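Local coordinates for protein SmhA (Serratia marcescens, PDB 7A27) that is one component of Smh, a tripartite alpha-pore-forming toxin, and probably helps to form the membrane pore, at residues Y31-L36 / V67-T72; S20-A25 / A354-N359; Q164-I169 / V276-Q281; A170-A175 / Y257-V262. One frame throughout, in Å; residues are numbered along the deposited sequence.

Contact 1: residues Y31-L36 / V67-T72; sequences YSNLLL and VFKQNT
Lys-69 reaches across to helix 14-37 and meets Asn-33 and Leu-36 there. Its CG is anti to the backbone N (chi1 -162°) and the rest of the chain is extended, which carries CD, CE and NZ past the Asn-33 amide. The polar-to-aliphatic part of the contact is Asn-33 OD1 against Lys-69 CE at 3.2 Å. The two side chains cross at about a right angle. Lys-69 NZ is 3.8 Å from Asn-33 OD1, and no hydrogen bond joins them. The apolar part is looser: Leu-36 CD1 lies 4.1 Å from Lys-69 CD. The aromatic part is one approach, Ser-32 OG to Phe-68 CD2 at 3.5 Å. That hydroxyl is hydrogen-bonded to Asn-28 O in its own helix. Asn-33 ND2 has a weak hydrogen bond to Asn-360 O. The axes of the two segments approach to 9.8 Å, with 129° between their N-to-C directions. The contact packs helix 14-37 on helix 48-96 in the helical bundle. The Asn-33 side chain is about 6 Å from that of Asn-359, a calcium-site residue, though this chain binds no calcium. Across the contact, Ser-32 OG and Asn-33 OD1 meet carbon, so it rests on van der Waals packing. An amide oxygen beside the lysine could still ease its positive charge.

Contact 2: residues S20-A25 / A354-N359; sequences SISSQA and ANYAGN
The Tyr-356 ring meets Ala-25 at its edge: Ala-25 CB lies in the ring plane, 3.8 Å from Tyr-356 CE1. The ring also packs edge-to-face with Tyr-80 of helix 48-96. Its phenol oxygen does most of the touching across the contact. Tyr-356 OH is 3.4 Å from Ala-25 CB and also 3.4 Å from Ser-22 CA. Ile-21 CG2 stands further off, at 4.2 Å from Tyr-356 OH. The tyrosine bridges a wide gap, as the axes of the two segments come no closer than 11.3 Å. Its CG is anti to the carbonyl carbon (chi1 -78°), and from there the ring spans the gap. Ser-22 OG and Tyr-356 OH are 3.9 Å apart and do not bond to each other. Both instead hydrogen-bond to Tyr-80 OH, which joins the two buried hydroxyls through a third. The segments run nearly parallel, at 4°. Asn-359, the first residue past the helix, belongs to a calcium site seen for this protein; no calcium is bound in this chain. The contact lies where the end of helix 325-358 packs beside helix 14-37, while helix 48-96 packs on both through Leu-76, Ile-77 and Tyr-80.

Contact 3: residues Q164-I169 / V276-Q281; sequences QQAQTI and VAKSVQ
Between segments 164-169 and 276-281, the nearest CA atoms are those of Ile-169 and Lys-278, 8.2 Å apart. Lys-278 supplies the whole of the second side. Its CG is anti to the carbonyl carbon (chi1 -72°), and the chain bends at its last two torsions, so different methylenes meet different residues. Lys-278 CD packs on Ile-169 CG2 at 3.9 Å. The isoleucine meets the lysine with this branch methyl, and the two side chains cross obliquely. One carbon further on, Lys-278 CE lies 3.8 Å from Ala-166 CB. The same CE is 3.5 Å from Ala-166 O, a contact of a methylene with a carbonyl oxygen and not a hydrogen bond. The ammonium finds its strong partner in Glu-155 of helix 104-155, with which it forms a salt bridge. The side chain is therefore apolar along its length and ionic at its end. The small Ala-166 also touches Glu-155, and Ile-169 goes on into Tyr-264 and Leu-267 of helix 247-268. Lys-278 thus lies against helix 160-188 with its methylenes and pairs its charge with helix 104-155. The contact lies away from the calcium site. It is plain packing inside an alpha-helical bundle, and that bundle is consistent with the ClyA-like family of pore-forming toxins.

Contact 4: residues A170-A175 / Y257-V262; sequences AELNEA and YAKLAV
The contact joins two helices that lie before and after the antiparallel strand pair 198-206 and 230-237. In ClyA-like toxins a beta-tongue in the head is flanked by helices in this way, and the pair here is consistent with that element. The axes of the two segments approach to 9.9 Å and run antiparallel, at 155°. Leu-172 is the main contributor. Its first torsion (chi1 -75°) sets CG anti to the carbonyl carbon, and the second (chi2 165°) then places the two methyls on Lys-259. Leu-172 CD1 rests on the backbone of the facing helix, 3.9 Å from Lys-259 C and equally close to Leu-260 N. The other methyl, Leu-172 CD2, is 4.0 Å from Lys-259 CB. Lys-259 crosses the leucine at about a right angle and takes part with the base of its side chain, because its bent chain leads the amine away. Leu-260 closes the contact from the second helix. Leu-260 CD1 packs on Leu-172 CB at 4.2 Å. It also meets the amide of Asn-173, where Asn-173 OD1 is 3.9 Å from Leu-260 CD1 and 4.0 Å from Leu-260 CD2. The amide oxygen thus lies against both methyls of Leu-260, with no hydrogen bond between the segments. The leucines are buried, whereas Lys-259 lies at the surface. Leu-172 continues onto Asn-256, and Leu-260 onto Ile-176, so the same two helices stay in touch beyond these turns. On the strand side, Tyr-257 hydrogen-bonds to Ile-236 O and ties helix 247-268 to strand 230-237.

Overall arrangement
Contacts 1 and 2 share helix 14-37 and lie nearest the middle of the chain, with centres 13 Å apart. They touch through Phe-68 and Ala-25 and through Asn-33 and Asn-359. Contacts 3 and 4 lie further out, share helix 160-188 through adjoining segments, and have centres 9 Å apart. Along the chain, contact 2 encloses the other three, and contact 4 is nested inside contact 3. None has a hydrogen bond between its own segments. Contacts 1, 2 and 3 are buried; contact 4 is partly exposed through Lys-259. Contact 2 settles its hydroxyls through a third helix. Contacts 1 and 3 lay lysine methylenes over the facing helix. Contact 4 is mainly leucine packing.

Contact 1: residues Y31-L36 / V67-T72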
loop_
_atom_site.group_PDB
_atom_site.type_symbol
_atom_site.label_atom_id
_atom_site.label_comp_id
_atom_site.label_asym_id
_atom_site.label_seq_id
_atom_site.Cartn_x
_atom_site.Cartn_y
_atom_site.Cartn_z
ATOM N N TYR A 31 -4.466 -6.782 -2.958
ATOM C CA TYR A 31 -5.784 -7.053 -2.322
ATOM C C TYR A 31 -6.904 -6.505 -3.206
ATOM O O TYR A 31 -7.979 -7.091 -3.187
ATOM C CB TYR A 31 -5.863 -6.523 -0.891
ATOM C CG TYR A 31 -5.022 -7.264 0.116
ATOM C CD1 TYR A 31 -4.869 -8.641 0.056
ATOM C CD2 TYR A 31 -4.467 -6.611 1.199
ATOM C CE1 TYR A 31 -4.108 -9.326 0.989
ATOM C CE2 TYR A 31 -3.714 -7.278 2.148
ATOM C CZ TYR A 31 -3.533 -8.637 2.034
ATOM O OH TYR A 31 -2.807 -9.302 2.956
ATOM N N SER A 32 -6.659 -5.439 -3.964
ATOM C CA SER A 32 -7.635 -4.924 -4.959
ATOM C C SER A 32 -7.767 -5.952 -6.080
ATOM O O SER A 32 -8.906 -6.245 -6.463
ATOM C CB SER A 32 -7.243 -3.594 -5.518
ATOM O OG SER A 32 -7.138 -2.658 -4.471
ATOM N N ASN A 33 -6.642 -6.481 -6.572
ATOM C CA ASN A 33 -6.641 -7.476 -7.668
ATOM C C ASN A 33 -7.371 -8.739 -7.203
ATOM O O ASN A 33 -8.042 -9.372 -8.041
ATOM C CB ASN A 33 -5.229 -7.806 -8.142
ATOM C CG ASN A 33 -4.652 -6.749 -9.055
ATOM O OD1 ASN A 33 -5.342 -6.229 -9.944
ATOM N ND2 ASN A 33 -3.370 -6.458 -8.859
ATOM N N LEU A 34 -7.253 -9.087 -5.922
ATOM C CA LEU A 34 -7.895 -10.301 -5.371
ATOM C C LEU A 34 -9.416 -10.096 -5.395
ATOM O O LEU A 34 -10.111 -11.003 -5.827
ATOM C CB LEU A 34 -7.376 -10.566 -3.956
ATOM C CG LEU A 34 -7.911 -11.829 -3.291
ATOM C CD1 LEU A 34 -7.400 -13.088 -3.973
ATOM C CD2 LEU A 34 -7.533 -11.854 -1.832
ATOM N N LEU A 35 -9.908 -8.935 -4.963
ATOM C CA LEU A 35 -11.362 -8.601 -4.944
ATOM C C LEU A 35 -11.960 -8.603 -6.353
ATOM O O LEU A 35 -13.170 -8.981 -6.481
ATOM C CB LEU A 35 -11.543 -7.222 -4.319
ATOM C CG LEU A 35 -11.507 -7.192 -2.800
ATOM C CD1 LEU A 35 -11.451 -5.751 -2.337
ATOM C CD2 LEU A 35 -12.718 -7.901 -2.220
ATOM N N LEU A 36 -11.166 -8.209 -7.359
ATOM C CA LEU A 36 -11.600 -8.087 -8.779
ATOM C C LEU A 36 -11.470 -9.425 -9.505
ATOM O O LEU A 36 -12.120 -9.550 -10.557
ATOM C CB LEU A 36 -10.760 -7.007 -9.470
ATOM C CG LEU A 36 -11.007 -5.589 -8.978
ATOM C CD1 LEU A 36 -9.903 -4.641 -9.410
ATOM C CD2 LEU A 36 -12.362 -5.086 -9.447
ATOM N N VAL A 67 -11.246 1.664 -8.340
ATOM C CA VAL A 67 -10.859 3.082 -8.094
ATOM C C VAL A 67 -9.426 3.126 -7.542
ATOM O O VAL A 67 -8.590 3.878 -8.091
ATOM C CB VAL A 67 -11.853 3.820 -7.187
ATOM C CG1 VAL A 67 -11.304 5.165 -6.753
ATOM C CG2 VAL A 67 -13.185 4.032 -7.880
ATOM N N PHE A 68 -9.138 2.360 -6.498
ATOM C CA PHE A 68 -7.774 2.298 -5.926
ATOM C C PHE A 68 -6.766 1.924 -7.022
ATOM O O PHE A 68 -5.772 2.648 -7.203
ATOM C CB PHE A 68 -7.663 1.285 -4.787
ATOM C CG PHE A 68 -6.297 1.294 -4.146
ATOM C CD1 PHE A 68 -5.972 2.249 -3.204
ATOM C CD2 PHE A 68 -5.324 0.388 -4.518
ATOM C CE1 PHE A 68 -4.708 2.286 -2.642
ATOM C CE2 PHE A 68 -4.071 0.407 -3.918
ATOM C CZ PHE A 68 -3.759 1.362 -2.996
ATOM N N LYS A 69 -7.029 0.843 -7.750
ATOM C CA LYS A 69 -6.106 0.247 -8.750
ATOM C C LYS A 69 -5.783 1.244 -9.873
ATOM O O LYS A 69 -4.587 1.388 -10.176
ATOM C CB LYS A 69 -6.725 -1.031 -9.323
ATOM C CG LYS A 69 -5.752 -1.967 -10.019
ATOM C CD LYS A 69 -6.427 -3.000 -10.897
ATOM C CE LYS A 69 -5.427 -3.652 -11.819
ATOM N NZ LYS A 69 -6.060 -4.193 -13.039
ATOM N N GLN A 70 -6.800 1.904 -10.453
ATOM C CA GLN A 70 -6.681 2.769 -11.665
ATOM C C GLN A 70 -6.420 4.243 -11.328
ATOM O O GLN A 70 -5.606 4.844 -12.059
ATOM C CB GLN A 70 -7.918 2.627 -12.559
ATOM C CG GLN A 70 -8.009 1.222 -13.170
ATOM C CD GLN A 70 -9.222 0.963 -14.030
ATOM O OE1 GLN A 70 -9.916 1.881 -14.454
ATOM N NE2 GLN A 70 -9.487 -0.303 -14.310
ATOM N N ASN A 71 -7.057 4.806 -10.290
ATOM C CA ASN A 71 -6.930 6.253 -9.939
ATOM C C ASN A 71 -5.910 6.500 -8.814
ATOM O O ASN A 71 -4.937 7.239 -9.052
ATOM C CB ASN A 71 -8.286 6.865 -9.582
ATOM C CG ASN A 71 -9.262 6.798 -10.741
ATOM O OD1 ASN A 71 -9.037 6.071 -11.713
ATOM N ND2 ASN A 71 -10.344 7.566 -10.675
ATOM N N THR A 72 -6.138 5.943 -7.625
ATOM C CA THR A 72 -5.310 6.197 -6.416
ATOM C C THR A 72 -3.842 5.790 -6.635
ATOM O O THR A 72 -2.951 6.504 -6.146
ATOM C CB THR A 72 -5.880 5.491 -5.184
ATOM O OG1 THR A 72 -7.305 5.537 -5.214
ATOM C CG2 THR A 72 -5.383 6.118 -3.907
#

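Contact 2: residues S20-A25 / A354-N359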
loop_
_atom_site.group_PDB
_atom_site.type_symbol
_atom_site.label_atom_id
_atom_site.label_comp_id
_atom_site.label_asym_id
_atom_site.label_seq_id
_atom_site.Cartn_x
_atom_site.Cartn_y
_atom_site.Cartn_z
ATOM N N SER A 20 7.739 3.060 3.670
ATOM C CA SER A 20 6.649 2.584 4.555
ATOM C C SER A 20 5.305 2.755 3.836
ATOM O O SER A 20 4.375 1.971 4.153
ATOM C CB SER A 20 6.652 3.229 5.924
ATOM O OG SER A 20 6.104 4.539 5.877
ATOM N N ILE A 21 5.192 3.705 2.891
ATOM C CA ILE A 21 3.951 3.899 2.082
ATOM C C ILE A 21 3.892 2.778 1.052
ATOM O O ILE A 21 2.851 2.097 1.001
ATOM C CB ILE A 21 3.872 5.282 1.419
ATOM C CG1 ILE A 21 3.690 6.380 2.474
ATOM C CG2 ILE A 21 2.744 5.304 0.390
ATOM C CD1 ILE A 21 3.851 7.797 1.951
ATOM N N SER A 22 4.956 2.608 0.256
ATOM C CA SER A 22 5.055 1.546 -0.780
ATOM C C SER A 22 4.573 0.218 -0.156
ATOM O O SER A 22 3.712 -0.449 -0.754
ATOM C CB SER A 22 6.474 1.437 -1.331
ATOM O OG SER A 22 6.889 2.617 -2.007
ATOM N N SER A 23 5.089 -0.137 1.020
ATOM C CA SER A 23 4.809 -1.411 1.721
ATOM C C SER A 23 3.306 -1.716 1.769
ATOM O O SER A 23 2.928 -2.856 1.488
ATOM C CB SER A 23 5.384 -1.395 3.103
ATOM O OG SER A 23 4.949 -2.529 3.829
ATOM N N GLN A 24 2.473 -0.751 2.135
ATOM C CA GLN A 24 1.017 -0.977 2.307
ATOM C C GLN A 24 0.314 -0.773 0.971
ATOM O O GLN A 24 -0.511 -1.612 0.634
ATOM C CB GLN A 24 0.464 -0.079 3.417
ATOM C CG GLN A 24 1.160 -0.235 4.766
ATOM C CD GLN A 24 1.019 -1.585 5.434
ATOM O OE1 GLN A 24 0.284 -2.475 5.002
ATOM N NE2 GLN A 24 1.734 -1.752 6.533
ATOM N N ALA A 25 0.627 0.283 0.229
ATOM C CA ALA A 25 -0.005 0.594 -1.077
ATOM C C ALA A 25 0.207 -0.565 -2.044
ATOM O O ALA A 25 -0.760 -0.915 -2.710
ATOM C CB ALA A 25 0.525 1.882 -1.669
ATOM N N ALA A 354 8.693 1.223 -10.511
ATOM C CA ALA A 354 8.818 -0.031 -11.286
ATOM C C ALA A 354 7.924 -1.092 -10.635
ATOM O O ALA A 354 7.261 -1.832 -11.369
ATOM C CB ALA A 354 10.253 -0.482 -11.365
ATOM N N ASN A 355 7.890 -1.129 -9.306
ATOM C CA ASN A 355 7.066 -2.088 -8.529
ATOM C C ASN A 355 5.579 -1.773 -8.733
ATOM O O ASN A 355 4.822 -2.714 -8.997
ATOM C CB ASN A 355 7.456 -2.112 -7.049
ATOM C CG ASN A 355 8.610 -3.047 -6.729
ATOM O OD1 ASN A 355 8.814 -4.049 -7.405
ATOM N ND2 ASN A 355 9.324 -2.757 -5.654
ATOM N N TYR A 356 5.163 -0.506 -8.631
ATOM C CA TYR A 356 3.739 -0.118 -8.830
ATOM C C TYR A 356 3.314 -0.492 -10.247
ATOM O O TYR A 356 2.128 -0.796 -10.430
ATOM C CB TYR A 356 3.500 1.374 -8.597
ATOM C CG TYR A 356 3.431 1.819 -7.155
ATOM C CD1 TYR A 356 2.380 1.434 -6.340
ATOM C CD2 TYR A 356 4.365 2.687 -6.626
ATOM C CE1 TYR A 356 2.289 1.853 -5.020
ATOM C CE2 TYR A 356 4.297 3.097 -5.316
ATOM C CZ TYR A 356 3.254 2.698 -4.505
ATOM O OH TYR A 356 3.223 3.157 -3.217
ATOM N N ALA A 357 4.233 -0.459 -11.214
ATOM C CA ALA A 357 3.943 -0.824 -12.621
ATOM C C ALA A 357 3.778 -2.342 -12.716
ATOM O O ALA A 357 2.735 -2.777 -13.228
ATOM C CB ALA A 357 5.020 -0.328 -13.553
ATOM N N GLY A 358 4.755 -3.101 -12.207
ATOM C CA GLY A 358 4.832 -4.574 -12.300
ATOM C C GLY A 358 3.758 -5.265 -11.487
ATOM O O GLY A 358 3.162 -6.247 -11.992
ATOM N N ASN A 359 3.481 -4.737 -10.295
ATOM C CA ASN A 359 2.514 -5.307 -9.324
ATOM C C ASN A 359 1.071 -4.957 -9.707
ATOM O O ASN A 359 0.190 -5.200 -8.852
ATOM C CB ASN A 359 2.815 -4.834 -7.900
ATOM C CG ASN A 359 2.101 -5.638 -6.833
ATOM O OD1 ASN A 359 1.957 -6.854 -6.957
ATOM N ND2 ASN A 359 1.651 -4.966 -5.786
#

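Contact 3: residues Q164-I169 / V276-Q281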
loop_
_atom_site.group_PDB
_atom_site.type_symbol
_atom_site.label_atom_id
_atom_site.label_comp_id
_atom_site.label_asym_id
_atom_site.label_seq_id
_atom_site.Cartn_x
_atom_site.Cartn_y
_atom_site.Cartn_z
ATOM N N GLN A 164 -19.256 -22.927 16.085
ATOM C CA GLN A 164 -17.859 -23.433 16.200
ATOM C C GLN A 164 -17.265 -23.521 14.792
ATOM O O GLN A 164 -16.108 -23.088 14.626
ATOM C CB GLN A 164 -17.769 -24.775 16.946
ATOM C CG GLN A 164 -16.342 -25.209 17.279
ATOM C CD GLN A 164 -15.608 -24.245 18.184
ATOM O OE1 GLN A 164 -15.959 -24.026 19.348
ATOM N NE2 GLN A 164 -14.548 -23.671 17.643
ATOM N N GLN A 165 -18.031 -24.033 13.827
ATOM C CA GLN A 165 -17.586 -24.148 12.414
ATOM C C GLN A 165 -17.280 -22.749 11.871
ATOM O O GLN A 165 -16.293 -22.623 11.137
ATOM C CB GLN A 165 -18.644 -24.860 11.578
ATOM C CG GLN A 165 -18.717 -26.344 11.879
ATOM C CD GLN A 165 -19.992 -26.985 11.391
ATOM O OE1 GLN A 165 -20.949 -26.320 11.009
ATOM N NE2 GLN A 165 -20.016 -28.305 11.409
ATOM N N ALA A 166 -18.072 -21.748 12.261
ATOM C CA ALA A 166 -17.925 -20.340 11.837
ATOM C C ALA A 166 -16.687 -19.714 12.483
ATOM O O ALA A 166 -16.024 -18.907 11.797
ATOM C CB ALA A 166 -19.159 -19.542 12.184
ATOM N N GLN A 167 -16.427 -20.020 13.763
ATOM C CA GLN A 167 -15.268 -19.472 14.513
ATOM C C GLN A 167 -13.995 -20.070 13.912
ATOM O O GLN A 167 -13.048 -19.309 13.701
ATOM C CB GLN A 167 -15.368 -19.768 16.005
ATOM C CG GLN A 167 -14.493 -18.879 16.887
ATOM C CD GLN A 167 -14.172 -19.597 18.184
ATOM O OE1 GLN A 167 -13.574 -20.678 18.173
ATOM N NE2 GLN A 167 -14.586 -19.025 19.314
ATOM N N THR A 168 -13.983 -21.376 13.627
ATOM C CA THR A 168 -12.830 -22.080 13.002
ATOM C C THR A 168 -12.426 -21.306 11.746
ATOM O O THR A 168 -11.224 -21.044 11.580
ATOM C CB THR A 168 -13.142 -23.545 12.675
ATOM O OG1 THR A 168 -13.457 -24.210 13.898
ATOM C CG2 THR A 168 -11.983 -24.253 12.015
ATOM N N ILE A 169 -13.409 -20.926 10.928
ATOM C CA ILE A 169 -13.207 -20.153 9.668
ATOM C C ILE A 169 -12.649 -18.766 10.011
ATOM O O ILE A 169 -11.622 -18.396 9.442
ATOM C CB ILE A 169 -14.517 -20.101 8.857
ATOM C CG1 ILE A 169 -14.815 -21.474 8.246
ATOM C CG2 ILE A 169 -14.481 -19.006 7.801
ATOM C CD1 ILE A 169 -16.190 -21.599 7.656
ATOM N N VAL A 276 -20.349 -18.161 2.126
ATOM C CA VAL A 276 -20.018 -17.200 1.031
ATOM C C VAL A 276 -19.782 -15.818 1.656
ATOM O O VAL A 276 -18.691 -15.271 1.475
ATOM C CB VAL A 276 -21.114 -17.157 -0.050
ATOM C CG1 VAL A 276 -20.849 -16.050 -1.062
ATOM C CG2 VAL A 276 -21.274 -18.489 -0.763
ATOM N N ALA A 277 -20.762 -15.300 2.395
ATOM C CA ALA A 277 -20.707 -13.981 3.065
ATOM C C ALA A 277 -19.383 -13.830 3.832
ATOM O O ALA A 277 -18.764 -12.754 3.720
ATOM C CB ALA A 277 -21.902 -13.811 3.963
ATOM N N LYS A 278 -18.960 -14.882 4.547
ATOM C CA LYS A 278 -17.719 -14.896 5.360
ATOM C C LYS A 278 -16.493 -14.809 4.452
ATOM O O LYS A 278 -15.573 -14.039 4.804
ATOM C CB LYS A 278 -17.601 -16.168 6.204
ATOM C CG LYS A 278 -18.533 -16.307 7.391
ATOM C CD LYS A 278 -17.996 -17.348 8.386
ATOM C CE LYS A 278 -17.999 -16.849 9.814
ATOM N NZ LYS A 278 -17.324 -15.541 10.002
ATOM N N SER A 279 -16.494 -15.570 3.347
ATOM C CA SER A 279 -15.404 -15.613 2.339
ATOM C C SER A 279 -15.156 -14.219 1.740
ATOM O O SER A 279 -13.955 -13.864 1.526
ATOM C CB SER A 279 -15.704 -16.587 1.250
ATOM O OG SER A 279 -14.792 -16.384 0.192
ATOM N N VAL A 280 -16.242 -13.483 1.452
ATOM C CA VAL A 280 -16.205 -12.115 0.854
ATOM C C VAL A 280 -15.649 -11.143 1.888
ATOM O O VAL A 280 -14.742 -10.366 1.531
ATOM C CB VAL A 280 -17.591 -11.646 0.370
ATOM C CG1 VAL A 280 -17.600 -10.173 -0.001
ATOM C CG2 VAL A 280 -18.067 -12.471 -0.807
ATOM N N GLN A 281 -16.195 -11.187 3.110
ATOM C CA GLN A 281 -15.826 -10.281 4.226
ATOM C C GLN A 281 -14.337 -10.437 4.556
ATOM O O GLN A 281 -13.716 -9.413 4.913
ATOM C CB GLN A 281 -16.717 -10.557 5.433
ATOM C CG GLN A 281 -16.271 -9.853 6.699
ATOM C CD GLN A 281 -16.073 -8.370 6.510
ATOM O OE1 GLN A 281 -16.654 -7.754 5.605
ATOM N NE2 GLN A 281 -15.236 -7.802 7.372
#

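Contact 4: residues A170-A175 / Y257-V262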
loop_
_atom_site.group_PDB
_atom_site.type_symbol
_atom_site.label_atom_id
_atom_site.label_comp_id
_atom_site.label_asym_id
_atom_site.label_seq_id
_atom_site.Cartn_x
_atom_site.Cartn_y
_atom_site.Cartn_z
ATOM N N ALA A 170 -13.284 -18.032 10.923
ATOM C CA ALA A 170 -12.869 -16.665 11.319
ATOM C C ALA A 170 -11.415 -16.709 11.780
ATOM O O ALA A 170 -10.658 -15.850 11.349
ATOM C CB ALA A 170 -13.782 -16.114 12.392
ATOM N N GLU A 171 -11.051 -17.708 12.592
ATOM C CA GLU A 171 -9.695 -17.882 13.175
ATOM C C GLU A 171 -8.693 -18.168 12.060
ATOM O O GLU A 171 -7.612 -17.585 12.103
ATOM C CB GLU A 171 -9.692 -18.951 14.274
ATOM C CG GLU A 171 -10.213 -18.404 15.598
ATOM C CD GLU A 171 -10.283 -19.355 16.782
ATOM O OE1 GLU A 171 -10.513 -20.598 16.551
ATOM O OE2 GLU A 171 -10.099 -18.843 17.944
ATOM N N LEU A 172 -9.036 -19.019 11.095
ATOM C CA LEU A 172 -8.141 -19.370 9.960
ATOM C C LEU A 172 -7.900 -18.151 9.060
ATOM O O LEU A 172 -6.740 -17.942 8.690
ATOM C CB LEU A 172 -8.740 -20.551 9.191
ATOM C CG LEU A 172 -8.583 -21.894 9.902
ATOM C CD1 LEU A 172 -9.488 -22.969 9.305
ATOM C CD2 LEU A 172 -7.119 -22.335 9.860
ATOM N N ASN A 173 -8.934 -17.380 8.704
ATOM C CA ASN A 173 -8.784 -16.151 7.877
ATOM C C ASN A 173 -7.816 -15.189 8.589
ATOM O O ASN A 173 -6.990 -14.577 7.903
ATOM C CB ASN A 173 -10.126 -15.481 7.577
ATOM C CG ASN A 173 -11.016 -16.240 6.611
ATOM O OD1 ASN A 173 -10.569 -16.764 5.590
ATOM N ND2 ASN A 173 -12.302 -16.251 6.907
ATOM N N GLU A 174 -7.911 -15.072 9.916
ATOM C CA GLU A 174 -7.038 -14.192 10.731
ATOM C C GLU A 174 -5.588 -14.696 10.649
ATOM O O GLU A 174 -4.693 -13.846 10.556
ATOM C CB GLU A 174 -7.546 -14.082 12.169
ATOM C CG GLU A 174 -8.128 -12.715 12.515
ATOM C CD GLU A 174 -8.353 -12.439 14.008
ATOM O OE1 GLU A 174 -8.743 -13.400 14.762
ATOM O OE2 GLU A 174 -8.139 -11.251 14.441
ATOM N N ALA A 175 -5.367 -16.019 10.648
ATOM C CA ALA A 175 -4.028 -16.650 10.592
ATOM C C ALA A 175 -3.408 -16.437 9.211
ATOM O O ALA A 175 -2.213 -16.108 9.135
ATOM C CB ALA A 175 -4.134 -18.121 10.877
ATOM N N TYR A 257 -4.558 -23.014 4.260
ATOM C CA TYR A 257 -5.510 -23.104 3.119
ATOM C C TYR A 257 -6.140 -24.507 3.136
ATOM O O TYR A 257 -7.370 -24.610 2.970
ATOM C CB TYR A 257 -4.882 -22.711 1.776
ATOM C CG TYR A 257 -4.778 -21.226 1.511
ATOM C CD1 TYR A 257 -5.852 -20.377 1.710
ATOM C CD2 TYR A 257 -3.629 -20.667 0.976
ATOM C CE1 TYR A 257 -5.771 -19.019 1.439
ATOM C CE2 TYR A 257 -3.529 -19.310 0.692
ATOM C CZ TYR A 257 -4.604 -18.472 0.924
ATOM O OH TYR A 257 -4.520 -17.131 0.638
ATOM N N ALA A 258 -5.352 -25.552 3.386
ATOM C CA ALA A 258 -5.865 -26.936 3.462
ATOM C C ALA A 258 -7.014 -26.995 4.480
ATOM O O ALA A 258 -8.096 -27.519 4.125
ATOM C CB ALA A 258 -4.761 -27.907 3.813
ATOM N N LYS A 259 -6.789 -26.461 5.688
ATOM C CA LYS A 259 -7.774 -26.454 6.801
ATOM C C LYS A 259 -8.970 -25.562 6.451
ATOM O O LYS A 259 -10.105 -25.921 6.838
ATOM C CB LYS A 259 -7.139 -25.988 8.120
ATOM C CG LYS A 259 -6.072 -26.926 8.678
ATOM C CD LYS A 259 -6.027 -27.040 10.210
ATOM C CE LYS A 259 -5.114 -26.044 10.890
ATOM N NZ LYS A 259 -3.695 -26.393 10.674
ATOM N N LEU A 260 -8.730 -24.445 5.759
ATOM C CA LEU A 260 -9.799 -23.493 5.368
ATOM C C LEU A 260 -10.788 -24.220 4.447
ATOM O O LEU A 260 -12.017 -24.057 4.647
ATOM C CB LEU A 260 -9.190 -22.271 4.676
ATOM C CG LEU A 260 -10.207 -21.193 4.292
ATOM C CD1 LEU A 260 -10.897 -20.691 5.542
ATOM C CD2 LEU A 260 -9.587 -20.043 3.509
ATOM N N ALA A 261 -10.274 -24.994 3.487
ATOM C CA ALA A 261 -11.086 -25.750 2.510
ATOM C C ALA A 261 -12.056 -26.667 3.262
ATOM O O ALA A 261 -13.262 -26.607 2.993
ATOM C CB ALA A 261 -10.184 -26.527 1.588
ATOM N N VAL A 262 -11.512 -27.445 4.195
ATOM C CA VAL A 262 -12.239 -28.436 5.046
ATOM C C VAL A 262 -13.335 -27.717 5.847
ATOM O O VAL A 262 -14.482 -28.227 5.878
ATOM C CB VAL A 262 -11.249 -29.184 5.969
ATOM C CG1 VAL A 262 -11.942 -29.962 7.080
ATOM C CG2 VAL A 262 -10.321 -30.095 5.181
#